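Local coordinates for protein twin-arginine translocation pathway signal (Rhodoferax ferrireducens, PDB 5IM2) that probably serves as the extracytoplasmic solute-binding protein of a TRAP transporter, and holds a benzoate molecule in the cleft between its two lobes, at residues His168-Phe173 against Val298-Asp303; Leu131-Thr136 against Gly256-Ala261. One frame throughout, in Å; residues are numbered along the deposited sequence.

Interaction 1. Residues His168-Phe173 against Val298-Asp303. With BEZ (benzoic acid), chain B.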
loop_
_atom_site.group_PDB
_atom_site.type_symbol
_atom_site.label_atom_id
_atom_site.label_comp_id
_atom_site.label_asym_id
_atom_site.label_seq_id
_atom_site.Cartn_x
_atom_site.Cartn_y
_atom_site.Cartn_z
ATOM N N HIS A 168 3.299 0.834 -2.572
ATOM C CA HIS A 168 3.662 -0.238 -3.485
ATOM C C HIS A 168 3.897 0.281 -4.920
ATOM O O HIS A 168 3.878 1.481 -5.191
ATOM C CB HIS A 168 2.640 -1.395 -3.405
ATOM C CG HIS A 168 1.217 -1.076 -3.811
ATOM N ND1 HIS A 168 0.871 -0.539 -5.039
ATOM C CD2 HIS A 168 0.047 -1.311 -3.166
ATOM C CE1 HIS A 168 -0.448 -0.408 -5.104
ATOM N NE2 HIS A 168 -0.978 -0.902 -3.996
ATOM N N GLY A 169 4.205 -0.656 -5.846
ATOM C CA GLY A 169 4.422 -0.305 -7.227
ATOM C C GLY A 169 3.137 0.137 -7.913
ATOM O O GLY A 169 2.053 0.144 -7.325
ATOM N N PRO A 170 3.246 0.515 -9.181
ATOM C CA PRO A 170 2.066 1.057 -9.876
ATOM C C PRO A 170 0.911 0.072 -9.920
ATOM O O PRO A 170 1.086 -1.125 -10.167
ATOM C CB PRO A 170 2.594 1.369 -11.277
ATOM C CG PRO A 170 4.091 1.536 -11.089
ATOM C CD PRO A 170 4.463 0.579 -10.002
ATOM N N GLY A 171 -0.301 0.584 -9.680
ATOM C CA GLY A 171 -1.475 -0.268 -9.728
ATOM C C GLY A 171 -1.781 -0.788 -11.126
ATOM O O GLY A 171 -1.516 -0.138 -12.143
ATOM N N VAL A 172 -2.343 -2.005 -11.178
ATOM C CA VAL A 172 -2.680 -2.680 -12.426
ATOM C C VAL A 172 -4.129 -3.154 -12.313
ATOM O O VAL A 172 -4.609 -3.454 -11.219
ATOM C CB VAL A 172 -1.697 -3.868 -12.673
ATOM C CG1 VAL A 172 -2.071 -4.711 -13.867
ATOM C CG2 VAL A 172 -0.261 -3.370 -12.800
ATOM N N PHE A 173 -4.828 -3.217 -13.445
ATOM C CA PHE A 173 -6.166 -3.798 -13.500
ATOM C C PHE A 173 -6.091 -5.283 -13.847
ATOM O O PHE A 173 -5.473 -5.658 -14.848
ATOM C CB PHE A 173 -7.038 -3.122 -14.562
ATOM C CG PHE A 173 -7.339 -1.676 -14.307
ATOM C CD1 PHE A 173 -7.995 -1.282 -13.150
ATOM C CD2 PHE A 173 -7.006 -0.719 -15.248
ATOM C CE1 PHE A 173 -8.279 0.051 -12.922
ATOM C CE2 PHE A 173 -7.326 0.613 -15.050
ATOM C CZ PHE A 173 -7.963 0.997 -13.887
ATOM N N VAL A 298 11.658 -2.705 -2.375
ATOM C CA VAL A 298 11.541 -4.169 -2.429
ATOM C C VAL A 298 10.147 -4.578 -2.887
ATOM O O VAL A 298 9.988 -5.531 -3.671
ATOM C CB VAL A 298 11.904 -4.774 -1.063
ATOM C CG1 VAL A 298 11.626 -6.264 -1.049
ATOM C CG2 VAL A 298 13.387 -4.510 -0.764
ATOM N N GLN A 299 9.115 -3.853 -2.443
ATOM C CA GLN A 299 7.763 -4.193 -2.886
ATOM C C GLN A 299 7.639 -4.027 -4.401
ATOM O O GLN A 299 7.110 -4.900 -5.106
ATOM C CB GLN A 299 6.721 -3.364 -2.162
ATOM C CG GLN A 299 5.303 -4.037 -2.248
ATOM C CD GLN A 299 4.334 -3.527 -1.217
ATOM O OE1 GLN A 299 4.596 -2.581 -0.494
ATOM N NE2 GLN A 299 3.186 -4.141 -1.180
ATOM N N GLN A 300 8.154 -2.929 -4.931
ATOM C CA GLN A 300 8.101 -2.748 -6.381
ATOM C C GLN A 300 9.028 -3.717 -7.109
ATOM O O GLN A 300 8.753 -4.092 -8.259
ATOM C CB GLN A 300 8.427 -1.288 -6.741
ATOM C CG GLN A 300 8.334 -1.013 -8.234
ATOM C CD GLN A 300 8.290 0.443 -8.618
ATOM O OE1 GLN A 300 8.576 1.325 -7.816
ATOM N NE2 GLN A 300 7.982 0.705 -9.880
ATOM N N ALA A 301 10.142 -4.124 -6.493
ATOM C CA ALA A 301 11.024 -5.079 -7.146
ATOM C C ALA A 301 10.356 -6.431 -7.380
ATOM O O ALA A 301 10.846 -7.212 -8.196
ATOM C CB ALA A 301 12.307 -5.296 -6.339
ATOM N N GLY A 302 9.278 -6.731 -6.671
ATOM C CA GLY A 302 8.558 -7.970 -6.893
ATOM C C GLY A 302 7.566 -7.919 -8.025
ATOM O O GLY A 302 6.951 -8.943 -8.338
ATOM N N ASP A 303 7.407 -6.759 -8.668
ATOM C CA ASP A 303 6.401 -6.643 -9.720
ATOM C C ASP A 303 6.770 -7.528 -10.907
ATOM O O ASP A 303 5.912 -8.219 -11.471
ATOM C CB ASP A 303 6.259 -5.188 -10.182
ATOM C CG ASP A 303 5.415 -4.332 -9.270
ATOM O OD1 ASP A 303 4.754 -4.831 -8.323
ATOM O OD2 ASP A 303 5.390 -3.095 -9.536
HETATM C C BEZ B . -3.963 -4.375 -1.566
HETATM O O1 BEZ B . -4.301 -3.864 -2.673
HETATM O O2 BEZ B . -4.823 -4.516 -0.665
HETATM C C1 BEZ B . -2.553 -4.838 -1.354
HETATM C C2 BEZ B . -2.182 -5.385 -0.128
HETATM C C3 BEZ B . -0.872 -5.838 0.035
HETATM C C4 BEZ B . 0.036 -5.716 -1.002
HETATM C C5 BEZ B . -0.331 -5.150 -2.208
HETATM C C6 BEZ B . -1.645 -4.705 -2.385
HETATM O O HOH W 1 4.690 -3.405 -6.060
HETATM O O HOH W 2 2.774 -3.074 -10.463
#

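Interaction 2. Residues Leu131-Thr136 against Gly256-Ala261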
loop_
_atom_site.group_PDB
_atom_site.type_symbol
_atom_site.label_atom_id
_atom_site.label_comp_id
_atom_site.label_asym_id
_atom_site.label_seq_id
_atom_site.Cartn_x
_atom_site.Cartn_y
_atom_site.Cartn_z
ATOM N N LEU A 131 -3.919 9.378 -4.370
ATOM C CA LEU A 131 -4.649 10.126 -5.377
ATOM C C LEU A 131 -4.125 9.797 -6.769
ATOM O O LEU A 131 -3.028 9.256 -6.929
ATOM C CB LEU A 131 -4.533 11.630 -5.111
ATOM C CG LEU A 131 -5.098 12.113 -3.769
ATOM C CD1 LEU A 131 -4.739 13.536 -3.566
ATOM C CD2 LEU A 131 -6.595 11.948 -3.736
ATOM N N PRO A 132 -4.886 10.101 -7.807
ATOM C CA PRO A 132 -4.482 9.638 -9.134
ATOM C C PRO A 132 -3.153 10.255 -9.564
ATOM O O PRO A 132 -2.911 11.455 -9.382
ATOM C CB PRO A 132 -5.649 10.072 -10.028
ATOM C CG PRO A 132 -6.788 10.041 -9.122
ATOM C CD PRO A 132 -6.279 10.570 -7.809
ATOM N N PHE A 133 -2.292 9.417 -10.130
ATOM C CA PHE A 133 -1.069 9.875 -10.815
ATOM C C PHE A 133 -0.212 10.771 -9.908
ATOM O O PHE A 133 0.166 11.898 -10.266
ATOM C CB PHE A 133 -1.434 10.562 -12.132
ATOM C CG PHE A 133 -2.123 9.634 -13.097
ATOM C CD1 PHE A 133 -1.394 8.729 -13.824
ATOM C CD2 PHE A 133 -3.496 9.634 -13.237
ATOM C CE1 PHE A 133 -1.990 7.858 -14.674
ATOM C CE2 PHE A 133 -4.109 8.761 -14.097
ATOM C CZ PHE A 133 -3.358 7.873 -14.841
ATOM N N MET A 134 0.065 10.263 -8.696
ATOM C CA MET A 134 0.957 10.911 -7.725
ATOM C C MET A 134 2.364 10.325 -7.717
ATOM O O MET A 134 3.345 11.076 -7.598
ATOM C CB MET A 134 0.388 10.807 -6.310
ATOM C CG MET A 134 -0.840 11.618 -6.039
ATOM S SD MET A 134 -0.499 13.393 -6.024
ATOM C CE MET A 134 0.518 13.520 -4.595
ATOM N N MET A 135 2.494 9.016 -7.857
ATOM C CA MET A 135 3.769 8.355 -7.592
ATOM C C MET A 135 4.698 8.408 -8.790
ATOM O O MET A 135 4.280 8.321 -9.938
ATOM C CB MET A 135 3.524 6.895 -7.203
ATOM C CG MET A 135 4.787 6.064 -7.068
ATOM S SD MET A 135 4.503 4.346 -6.598
ATOM C CE MET A 135 3.260 3.943 -7.705
ATOM N N THR A 136 5.995 8.512 -8.500
ATOM C CA THR A 136 7.025 8.271 -9.498
ATOM C C THR A 136 7.429 6.790 -9.411
ATOM O O THR A 136 6.880 5.952 -10.141
ATOM C CB THR A 136 8.206 9.204 -9.273
ATOM O OG1 THR A 136 8.641 9.097 -7.923
ATOM C CG2 THR A 136 7.805 10.637 -9.502
ATOM N N GLY A 256 2.819 7.678 -16.196
ATOM C CA GLY A 256 2.645 7.719 -14.756
ATOM C C GLY A 256 1.995 6.469 -14.207
ATOM O O GLY A 256 1.822 5.450 -14.877
ATOM N N ALA A 257 1.670 6.553 -12.919
ATOM C CA ALA A 257 1.095 5.449 -12.170
ATOM C C ALA A 257 -0.312 5.843 -11.774
ATOM O O ALA A 257 -0.505 6.839 -11.074
ATOM C CB ALA A 257 1.926 5.138 -10.928
ATOM N N LEU A 258 -1.289 5.045 -12.175
ATOM C CA LEU A 258 -2.667 5.405 -11.894
ATOM C C LEU A 258 -2.890 5.599 -10.395
ATOM O O LEU A 258 -3.494 6.590 -9.974
ATOM C CB LEU A 258 -3.613 4.334 -12.441
ATOM C CG LEU A 258 -5.096 4.588 -12.092
ATOM C CD1 LEU A 258 -5.570 5.848 -12.757
ATOM C CD2 LEU A 258 -5.919 3.412 -12.544
ATOM N N TYR A 259 -2.441 4.648 -9.569
ATOM C CA TYR A 259 -2.559 4.804 -8.122
ATOM C C TYR A 259 -1.499 3.946 -7.434
ATOM O O TYR A 259 -0.907 3.043 -8.025
ATOM C CB TYR A 259 -3.974 4.417 -7.601
ATOM C CG TYR A 259 -4.113 2.936 -7.412
ATOM C CD1 TYR A 259 -4.373 2.101 -8.480
ATOM C CD2 TYR A 259 -3.900 2.364 -6.167
ATOM C CE1 TYR A 259 -4.429 0.716 -8.317
ATOM C CE2 TYR A 259 -3.960 0.982 -5.991
ATOM C CZ TYR A 259 -4.218 0.170 -7.072
ATOM O OH TYR A 259 -4.264 -1.199 -6.892
ATOM N N THR A 260 -1.296 4.241 -6.158
ATOM C CA THR A 260 -0.655 3.320 -5.228
ATOM C C THR A 260 -1.394 3.395 -3.897
ATOM O O THR A 260 -2.210 4.293 -3.651
ATOM C CB THR A 260 0.841 3.618 -5.097
ATOM O OG1 THR A 260 1.449 2.579 -4.329
ATOM C CG2 THR A 260 1.111 4.971 -4.443
ATOM N N ALA A 261 -1.142 2.410 -3.046
ATOM C CA ALA A 261 -1.697 2.390 -1.702
ATOM C C ALA A 261 -0.574 2.574 -0.692
ATOM O O ALA A 261 0.568 2.223 -0.950
ATOM C CB ALA A 261 -2.459 1.088 -1.427
HETATM O O HOH W 3 -1.487 7.223 -6.029
HETATM O O HOH W 4 0.129 7.403 -8.267
HETATM O O HOH W 5 2.073 9.094 -11.589
#

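Interaction 1. Residues His168-Phe173 against Val298-Asp303
The side-chain amide of Gln299 lies against CB of His168, with CD 3.5 Å from that carbon, and this is the tightly packed, buried end of the contact. Both residues line the benzoate pocket. Gln299 NE2 reaches C4 of the ligand ring at 3.5 Å, while His168 CD2 is 3.9 Å from ligand C6, so the two side chains meet the same ring two atoms apart. Gln299 runs out extended, its CG turned opposite the backbone N (chi1 -160°), which carries the amide out to the ligand, and that amide is pinned at both ends: OE1 takes a bond from Gln166 NE2, and NE2 gives one to Glu234. The imidazole is fixed separately, because ND1 donates to Gly169 O at 2.7 Å, nearly in the ring plane and on a carbonyl lone pair.

The other end is more open to solvent and bridged by water. Pro170 CD meets Gln300 NE2 at 3.5 Å, the two side chains crossing at about a right angle, while Gln300 OE1 accepts from Ala138 N. No direct hydrogen bond joins the two segments. One water accepts from Gly169 N and donates to Asp303 OD1 at 2.7 Å, with a weak bond to Gln299 O. A second links Pro170 O to Asp303 OD2, the latter bond weak. A side chain on Gly169 would run into this carboxylate.

The contact thus sets the end of helix 289-301 and the start of helix 303-312 against the connection between strands 161-167 and 171-175, which belong to different sheets, and helix 62-78 packs on Gln299 through Val63 and Met67.

Interaction 2. Residues Leu131-Thr136 against Gly256-Ala261
The phenyl ring of Phe133 lies over the backbone of Leu258, whose CA sits 3.9 Å from the ring centroid and 17° off the ring normal, a CH-pi contact on one face. Two irregular loops of the solute-binding protein fold meet here: one leads into helix 138-152, the other is the crossing between strands 247-251 and 262-267, which belong to different sheets. Offset from that CA, Leu258 CD1 touches CE2 of the ring at 3.5 Å. With CG beside the backbone N (chi1 -62°), Phe133 swings its ring back across the opposing loop, and Lys329 adds a cation-pi contact.

Beneath the ring the backbones are stitched together. Phe133 N donates to Leu258 O at 3.1 Å, fairly straight at hydrogen but from well above the carbonyl plane. The same oxygen receives a CA-H...O contact from Pro132, and Ala257 O receives one from Phe133 CA. Without the ring, as with an alanine here, Leu258 CA and CD1 would probably lose their cover and Lys329 its aromatic partner.

Three waters bridge the rest: one from Leu131 O to Thr260 N, one between Met135 N and Ala257 O, and one between Met135 O and Ala257 N. Gly256 meets the edge of the Phe133 ring; a CB there would crowd CD1 of the ring as well as the carbonyl oxygen before it. Helices 334-345 and 350-367 cover Leu131 and Met134 respectively.

Met135 reaches across extended and bends only at its last torsion (chi3 48°), which brings the methyl CE against both Ala257 CB at 3.7 Å and Thr260 CB at 3.6 Å.

Overall arrangement
The two contacts adjoin, their centres about 11 Å apart; each holds one of two connections between the two beta-sheets, which run side by side. Thr260 OG1 bonds to His168 O and Gly171 N to Tyr259 O, tying segment 168-173 to 256-261, while Phe173 CZ packs on Leu258 CD2. Interaction 2 is the more buried and nearly twice as extensive, joining loop to loop through apolar side chains, one direct backbone bond and bridging waters. Interaction 1 sets a loop against a helix end, without a direct hydrogen bond, and relies on polar side chains and water. It also holds two benzoate-pocket residues, whereas interaction 2 approaches through Tyr259, whose nearest side-chain atom is about 5 Å from the ligand.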